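Side-chain contacts in exodeoxyribonuclease III (Methanosarcina mazei, PDB 5J8N), which probably cleaves DNA at abasic sites and trims double-stranded DNA from its 3' ends, with magnesium or manganese as cofactor: residues Gln119-Leu122 and Gly123-Met126; Gly172-Pro175 and Glu176-Ala179; Asp182-Ala186 and Ala187-Asp191. The protein carries 3 engineered substitutions. All blocks are in the same frame, centred on the assembly; numbering follows the deposited sequence. Where two conformers were deposited one is given.

Interaction 1 of 3, residues Gln119-Leu122 and Gly123-Met126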
loop_
_atom_site.group_PDB
_atom_site.type_symbol
_atom_site.label_atom_id
_atom_site.label_comp_id
_atom_site.label_asym_id
_atom_site.label_seq_id
_atom_site.Cartn_x
_atom_site.Cartn_y
_atom_site.Cartn_z
ATOM N N GLN A 119 -18.705 13.709 0.563
ATOM C CA GLN A 119 -19.299 12.906 -0.492
ATOM C C GLN A 119 -18.451 13.009 -1.740
ATOM O O GLN A 119 -18.254 12.025 -2.453
ATOM C CB GLN A 119 -20.722 13.377 -0.797
ATOM C CG GLN A 119 -21.791 12.383 -0.407
ATOM C CD GLN A 119 -21.517 10.985 -0.938
ATOM O OE1 GLN A 119 -21.029 10.806 -2.063
ATOM N NE2 GLN A 119 -21.825 9.979 -0.122
ATOM N N GLU A 120 -17.916 14.189 -2.015
ATOM C CA GLU A 120 -17.187 14.326 -3.262
ATOM C C GLU A 120 -15.900 13.482 -3.174
ATOM O O GLU A 120 -15.468 12.880 -4.185
ATOM C CB GLU A 120 -16.892 15.789 -3.564
ATOM C CG GLU A 120 -15.995 16.013 -4.744
ATOM C CD GLU A 120 -14.701 16.659 -4.348
ATOM O OE1 GLU A 120 -14.686 17.448 -3.374
ATOM O OE2 GLU A 120 -13.687 16.346 -4.996
ATOM N N ARG A 121 -15.297 13.392 -1.988
ATOM C CA ARG A 121 -14.071 12.623 -1.897
ATOM C C ARG A 121 -14.379 11.138 -1.859
ATOM O O ARG A 121 -13.586 10.353 -2.361
ATOM C CB ARG A 121 -13.208 13.005 -0.688
ATOM C CG ARG A 121 -12.532 14.356 -0.847
ATOM C CD ARG A 121 -11.755 14.461 -2.159
ATOM N NE ARG A 121 -10.570 13.618 -2.115
ATOM C CZ ARG A 121 -9.640 13.575 -3.055
ATOM N NH1 ARG A 121 -9.753 14.286 -4.168
ATOM N NH2 ARG A 121 -8.597 12.812 -2.853
ATOM N N LEU A 122 -15.541 10.771 -1.331
ATOM C CA LEU A 122 -15.956 9.365 -1.434
ATOM C C LEU A 122 -16.137 9.025 -2.944
ATOM O O LEU A 122 -15.675 7.964 -3.395
ATOM C CB LEU A 122 -17.261 9.109 -0.661
ATOM C CG LEU A 122 -17.840 7.696 -0.852
ATOM C CD1 LEU A 122 -16.826 6.618 -0.433
ATOM C CD2 LEU A 122 -19.148 7.547 -0.064
ATOM N N GLY A 123 -16.703 9.936 -3.709
ATOM C CA GLY A 123 -16.906 9.744 -5.143
ATOM C C GLY A 123 -15.562 9.582 -5.820
ATOM O O GLY A 123 -15.393 8.711 -6.685
ATOM N N TYR A 124 -14.596 10.396 -5.422
ATOM C CA TYR A 124 -13.279 10.368 -6.011
ATOM C C TYR A 124 -12.611 9.043 -5.703
ATOM O O TYR A 124 -11.970 8.436 -6.570
ATOM C CB TYR A 124 -12.433 11.547 -5.471
ATOM C CG TYR A 124 -11.033 11.661 -6.061
ATOM C CD1 TYR A 124 -10.808 12.451 -7.199
ATOM C CD2 TYR A 124 -9.943 11.039 -5.482
ATOM C CE1 TYR A 124 -9.529 12.551 -7.727
ATOM C CE2 TYR A 124 -8.671 11.151 -5.999
ATOM C CZ TYR A 124 -8.474 11.918 -7.122
ATOM O OH TYR A 124 -7.199 12.001 -7.609
ATOM N N LYS A 125 -12.693 8.604 -4.446
ATOM C CA LYS A 125 -12.171 7.305 -4.047
ATOM C C LYS A 125 -12.744 6.168 -4.921
ATOM O O LYS A 125 -11.983 5.332 -5.421
ATOM C CB LYS A 125 -12.490 7.044 -2.563
ATOM C CG LYS A 125 -12.009 5.704 -2.053
ATOM C CD LYS A 125 -12.413 5.539 -0.585
ATOM C CE LYS A 125 -11.831 4.220 -0.047
ATOM N NZ LYS A 125 -12.298 3.986 1.362
ATOM N N MET A 126 -14.057 6.154 -5.099
ATOM C CA MET A 126 -14.668 5.093 -5.907
ATOM C C MET A 126 -14.235 5.200 -7.379
ATOM O O MET A 126 -14.006 4.168 -8.036
ATOM C CB MET A 126 -16.166 5.136 -5.760
ATOM C CG MET A 126 -16.691 4.892 -4.345
ATOM S SD MET A 126 -16.148 3.337 -3.596
ATOM C CE MET A 126 -16.935 2.155 -4.669
#

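Interaction 2 of 3, residues Gly172-Pro175 and Glu176-Ala179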
loop_
_atom_site.group_PDB
_atom_site.type_symbol
_atom_site.label_atom_id
_atom_site.label_comp_id
_atom_site.label_asym_id
_atom_site.label_seq_id
_atom_site.Cartn_x
_atom_site.Cartn_y
_atom_site.Cartn_z
ATOM N N GLY A 172 -14.464 3.640 4.662
ATOM C CA GLY A 172 -13.543 2.693 5.265
ATOM C C GLY A 172 -14.268 1.365 5.445
ATOM O O GLY A 172 -13.646 0.305 5.414
ATOM N N PHE A 173 -15.568 1.436 5.687
ATOM C CA PHE A 173 -16.319 0.209 5.872
ATOM C C PHE A 173 -17.724 0.317 5.295
ATOM O O PHE A 173 -18.648 -0.310 5.810
ATOM C CB PHE A 173 -16.379 -0.194 7.368
ATOM C CG PHE A 173 -16.656 -1.667 7.571
ATOM C CD1 PHE A 173 -15.822 -2.621 6.972
ATOM C CD2 PHE A 173 -17.755 -2.105 8.310
ATOM C CE1 PHE A 173 -16.105 -3.994 7.067
ATOM C CE2 PHE A 173 -18.044 -3.511 8.439
ATOM C CZ PHE A 173 -17.188 -4.427 7.812
ATOM N N LEU A 174 -17.880 1.129 4.244
ATOM C CA LEU A 174 -19.175 1.221 3.565
ATOM C C LEU A 174 -19.443 0.018 2.695
ATOM O O LEU A 174 -18.517 -0.506 2.067
ATOM C CB LEU A 174 -19.265 2.489 2.714
ATOM C CG LEU A 174 -19.153 3.815 3.496
ATOM C CD1 LEU A 174 -18.990 4.943 2.490
ATOM C CD2 LEU A 174 -20.414 4.095 4.301
ATOM N N PRO A 175 -20.709 -0.421 2.624
ATOM C CA PRO A 175 -20.978 -1.557 1.732
ATOM C C PRO A 175 -20.404 -1.390 0.317
ATOM O O PRO A 175 -19.835 -2.371 -0.222
ATOM C CB PRO A 175 -22.526 -1.632 1.725
ATOM C CG PRO A 175 -22.903 -1.184 3.158
ATOM C CD PRO A 175 -21.909 -0.021 3.401
ATOM N N GLU A 176 -20.498 -0.219 -0.302
ATOM C CA GLU A 176 -20.048 -0.057 -1.666
ATOM C C GLU A 176 -18.527 -0.172 -1.803
ATOM O O GLU A 176 -18.005 -0.620 -2.828
ATOM C CB GLU A 176 -20.550 1.281 -2.215
ATOM C CG GLU A 176 -20.184 2.473 -1.309
ATOM C CD GLU A 176 -21.285 2.892 -0.309
ATOM O OE1 GLU A 176 -21.442 4.133 -0.117
ATOM O OE2 GLU A 176 -22.017 2.039 0.279
ATOM N N GLU A 177 -17.800 0.239 -0.774
ATOM C CA GLU A 177 -16.352 0.102 -0.794
ATOM C C GLU A 177 -15.943 -1.384 -0.689
ATOM O O GLU A 177 -15.029 -1.868 -1.405
ATOM C CB GLU A 177 -15.734 0.896 0.335
ATOM C CG GLU A 177 -15.991 2.385 0.206
ATOM C CD GLU A 177 -15.652 3.132 1.475
ATOM O OE1 GLU A 177 -15.998 2.643 2.578
ATOM O OE2 GLU A 177 -15.026 4.210 1.357
ATOM N N ARG A 178 -16.588 -2.084 0.245
ATOM C CA ARG A 178 -16.356 -3.516 0.440
ATOM C C ARG A 178 -16.730 -4.272 -0.836
ATOM O O ARG A 178 -15.999 -5.210 -1.224
ATOM C CB ARG A 178 -17.168 -4.003 1.625
ATOM C CG ARG A 178 -16.756 -3.299 2.947
ATOM C CD ARG A 178 -17.745 -3.623 4.046
ATOM N NE ARG A 178 -17.727 -5.073 4.311
ATOM C CZ ARG A 178 -18.667 -5.720 4.987
ATOM N NH1 ARG A 178 -19.737 -5.074 5.484
ATOM N NH2 ARG A 178 -18.540 -7.031 5.174
ATOM N N ALA A 179 -17.809 -3.839 -1.500
ATOM C CA ALA A 179 -18.294 -4.510 -2.716
ATOM C C ALA A 179 -17.244 -4.308 -3.797
ATOM O O ALA A 179 -17.007 -5.204 -4.634
ATOM C CB ALA A 179 -19.648 -3.972 -3.154
HETATM O O HOH W 1 -20.392 -2.438 5.643
#

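Interaction 3 of 3, residues Asp182-Ala186 and Ala187-Asp191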
loop_
_atom_site.group_PDB
_atom_site.type_symbol
_atom_site.label_atom_id
_atom_site.label_comp_id
_atom_site.label_asym_id
_atom_site.label_seq_id
_atom_site.Cartn_x
_atom_site.Cartn_y
_atom_site.Cartn_z
ATOM N N ASP A 182 -14.642 -6.847 -3.336
ATOM C CA ASP A 182 -15.117 -8.134 -3.824
ATOM C C ASP A 182 -14.890 -8.214 -5.342
ATOM O O ASP A 182 -14.412 -9.242 -5.867
ATOM C CB ASP A 182 -16.603 -8.334 -3.546
ATOM C CG ASP A 182 -16.943 -8.518 -2.064
ATOM O OD1 ASP A 182 -16.075 -8.998 -1.266
ATOM O OD2 ASP A 182 -18.120 -8.211 -1.718
ATOM N N LYS A 183 -15.281 -7.153 -6.053
ATOM C CA LYS A 183 -15.214 -7.113 -7.527
ATOM C C LYS A 183 -13.743 -7.204 -7.965
ATOM O O LYS A 183 -13.424 -7.947 -8.902
ATOM C CB LYS A 183 -15.859 -5.840 -8.029
ATOM C CG LYS A 183 -15.780 -5.653 -9.544
ATOM C CD LYS A 183 -16.267 -4.220 -9.832
ATOM C CE LYS A 183 -16.160 -3.897 -11.321
ATOM N NZ LYS A 183 -16.687 -2.514 -11.602
ATOM N N PHE A 184 -12.859 -6.475 -7.286
ATOM C CA PHE A 184 -11.428 -6.516 -7.577
ATOM C C PHE A 184 -10.898 -7.964 -7.433
ATOM O O PHE A 184 -10.316 -8.519 -8.357
ATOM C CB PHE A 184 -10.754 -5.537 -6.607
ATOM C CG PHE A 184 -9.240 -5.602 -6.532
ATOM C CD1 PHE A 184 -8.443 -5.901 -7.636
ATOM C CD2 PHE A 184 -8.626 -5.282 -5.325
ATOM C CE1 PHE A 184 -7.033 -5.906 -7.516
ATOM C CE2 PHE A 184 -7.236 -5.293 -5.216
ATOM C CZ PHE A 184 -6.464 -5.606 -6.309
ATOM N N LEU A 185 -11.127 -8.581 -6.273
ATOM C CA LEU A 185 -10.559 -9.932 -6.102
ATOM C C LEU A 185 -11.147 -10.915 -7.095
ATOM O O LEU A 185 -10.434 -11.760 -7.608
ATOM C CB LEU A 185 -10.758 -10.423 -4.667
ATOM C CG LEU A 185 -10.087 -9.558 -3.583
ATOM C CD1 LEU A 185 -10.222 -10.226 -2.230
ATOM C CD2 LEU A 185 -8.616 -9.294 -3.882
ATOM N N ALA A 186 -12.446 -10.802 -7.382
ATOM C CA ALA A 186 -13.091 -11.673 -8.349
ATOM C C ALA A 186 -12.535 -11.542 -9.771
ATOM O O ALA A 186 -12.651 -12.499 -10.564
ATOM C CB ALA A 186 -14.593 -11.439 -8.345
ATOM N N ALA A 187 -11.853 -10.435 -10.068
ATOM C CA ALA A 187 -11.187 -10.281 -11.361
ATOM C C ALA A 187 -9.919 -11.106 -11.470
ATOM O O ALA A 187 -9.320 -11.158 -12.526
ATOM C CB ALA A 187 -10.860 -8.810 -11.615
ATOM N N GLY A 188 -9.534 -11.760 -10.375
ATOM C CA GLY A 188 -8.428 -12.714 -10.395
ATOM C C GLY A 188 -7.226 -12.245 -9.599
ATOM O O GLY A 188 -6.090 -12.407 -10.050
ATOM N N TYR A 189 -7.460 -11.709 -8.408
ATOM C CA TYR A 189 -6.397 -11.256 -7.551
ATOM C C TYR A 189 -6.604 -11.881 -6.177
ATOM O O TYR A 189 -7.753 -12.154 -5.779
ATOM C CB TYR A 189 -6.352 -9.715 -7.442
ATOM C CG TYR A 189 -6.197 -9.016 -8.789
ATOM C CD1 TYR A 189 -7.308 -8.697 -9.551
ATOM C CD2 TYR A 189 -4.922 -8.629 -9.258
ATOM C CE1 TYR A 189 -7.175 -8.085 -10.766
ATOM C CE2 TYR A 189 -4.790 -8.017 -10.491
ATOM C CZ TYR A 189 -5.920 -7.724 -11.209
ATOM O OH TYR A 189 -5.803 -7.081 -12.431
ATOM N N LEU A 190 -5.507 -11.992 -5.434
ATOM C CA LEU A 190 -5.501 -12.596 -4.097
ATOM C C LEU A 190 -5.073 -11.624 -3.057
ATOM O O LEU A 190 -4.085 -10.880 -3.261
ATOM C CB LEU A 190 -4.533 -13.801 -4.062
ATOM C CG LEU A 190 -4.814 -14.836 -5.113
ATOM C CD1 LEU A 190 -3.730 -15.926 -5.040
ATOM C CD2 LEU A 190 -6.209 -15.432 -4.909
ATOM N N ASP A 191 -5.788 -11.588 -1.926
ATOM C CA ASP A 191 -5.381 -10.843 -0.727
ATOM C C ASP A 191 -4.301 -11.700 -0.036
ATOM O O ASP A 191 -4.577 -12.760 0.547
ATOM C CB ASP A 191 -6.626 -10.612 0.147
ATOM C CG ASP A 191 -6.367 -9.914 1.425
ATOM O OD1 ASP A 191 -5.219 -9.791 1.868
ATOM O OD2 ASP A 191 -7.351 -9.469 2.043
#

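Interaction 1 of 3, residues Gln119-Leu122 and Gly123-Met126
Lys125 N donates to Arg121 O at 2.9 Å in a nearly straight bond, with an N-H...O angle of 168°. It is one of four successive helical bonds here: Gly123 N reaches Gln119 O, Tyr124 N reaches Glu120 O and Met126 N reaches Leu122 O. The repeat brings Arg121 and Tyr124, three residues apart, onto one flank of the helix, where their side chains run side by side. The arginine chain bends at chi2 and again at chi3 (-71°), which lays its guanidinium flat on the phenol ring with the planes 20° apart. NH1 sits over the ring centre, 3.5 Å from Tyr124 CG, while NH2 comes to 3.4 Å from CD2 nearer the rim. Arg121 CZ is 4.0 Å from the ring centroid, so the stack is also a cation-pi contact. This is the first part of helix 119-141, the crossover helix of a beta-alpha-beta unit between the parallel strands 106-111 and 146-149. Beyond the helix, Glu94 forms a salt bridge with Arg121 NH2, and Tyr124 OH bonds to Val90 O while Phe91 meets the ring edge-to-face. Replacing Tyr124 by an alanine is likely to strip the guanidinium of the surface it lies on, though Glu94 would still hold NH2, and to leave Val90 O without its hydroxyl partner. On another flank, Leu122 CD1 rests 4.3 Å from Met126 CG. The fully extended Lys125 carries NZ away to a salt bridge with Glu177 and hydrogen bonds to Asn153 O and Thr154 OG1; Asn153 is a predicted transition-state stabiliser.

Interaction 2 of 3, residues Gly172-Pro175 and Glu176-Ala179
Glu177 OE1 is gripped by two backbone amides of the incoming loop: Gly172 N at 2.8 Å and Leu174 N at 2.9 Å. The glycine amide comes in on the syn side, about 20° out of the carboxylate plane, whereas the leucine amide meets OE1 almost head-on. Leu174 is the N-cap of helix 175-186 and Glu177 its N3 residue, so the N3 side chain takes the N-cap amide, as in one half of a capping box; leucine has no side-chain acceptor for the other half. Leu174 CB lies against the same oxygen at 3.3 Å. Glu177 CG stands anti to the carbonyl carbon (chi1 -63°) and the chain then runs extended, which carries the carboxylate back over the start of the helix. Next along, Arg178 crosses the face of Phe173: its CD sits 3.8 Å from the ring centroid in a CH-pi contact, and Arg178 CZ is 3.4 Å from Phe173 CZ with ring and guanidinium planes 13° apart. A water joins Phe173 O to Arg178 NH1, and Arg178 NE is held by His156 O. Further out, Ser171 OG and Lys125 NZ take Glu177 OE2, fixing the carboxylate's turn. Phe173 packs on Leu161 and Pro164 of neighbouring loops, while Leu174 and Glu177 touch Leu122 of helix 119-141, against which this helix start is set.

Interaction 3 of 3, residues Asp182-Ala186 and Ala187-Asp191
Tyr189, first residue of strand 189-191, turns back onto Phe184 and Leu185 at the end of helix 175-186. Its CB is 4.2 Å from Leu185 CD2 and 3.9 Å from Phe184 CE1. At CG the contact tightens to 3.5 Å from the same Phe184 CE1, which lies over one face of the tyrosine ring, toward its rim; the two rings meet obliquely, with planes at 42°. Tyr189 CD1 comes within 3.2 Å of Phe184 O and also lies near Phe184 CE1, which Tyr189 CD2 reaches at 3.9 Å; Tyr189 CE1 is farther from the carbonyl. At the tip, OH hydrogen-bonds to Asn137 OD1. With CG anti to the carbonyl carbon (chi1 -57°), the ring is swung back over Phe184. The backbone turn beneath is a glycine-terminated helix C-terminus. At Gly188 (phi 113°) any CB would collide with the preceding carbonyl oxygen, which accounts for the glycine at this turn. Leu185 O accepts two amides from the same face of its plane, Gly188 N at 2.9 Å and Tyr189 N at 3.1 Å, so one oxygen holds the first two residues that leave the helix. Asp191, farther on, forms a salt bridge with Arg220. Strand 189-191 pairs antiparallel with strand 218-227, and the Tyr189 ring is wedged between its own helix 175-186, Ala136 and Lys140 of helix 119-141, and Leu146 and Ile148 of strand 146-149.

In the fold
The three contacts follow one another along the chain within the endonuclease/exonuclease/phosphatase family region. Interaction 1 lies near the start of helix 119-141; interactions 2 and 3 mark the beginning and the end of helix 175-186, their centres about 15 Å apart. Interactions 1 and 2 have centres about 12 Å apart and touch, by the Lys125-Glu177 salt bridge and by Leu122 on Leu174, so the two helices meet near their starts, close to the predicted catalytic residues Asn153 and Asp151. Interaction 3, centred about 21 Å from interaction 1, leads helix 175-186 into the sheet that also holds strands 106-111 and 146-149, on either side of helix 119-141 in sequence.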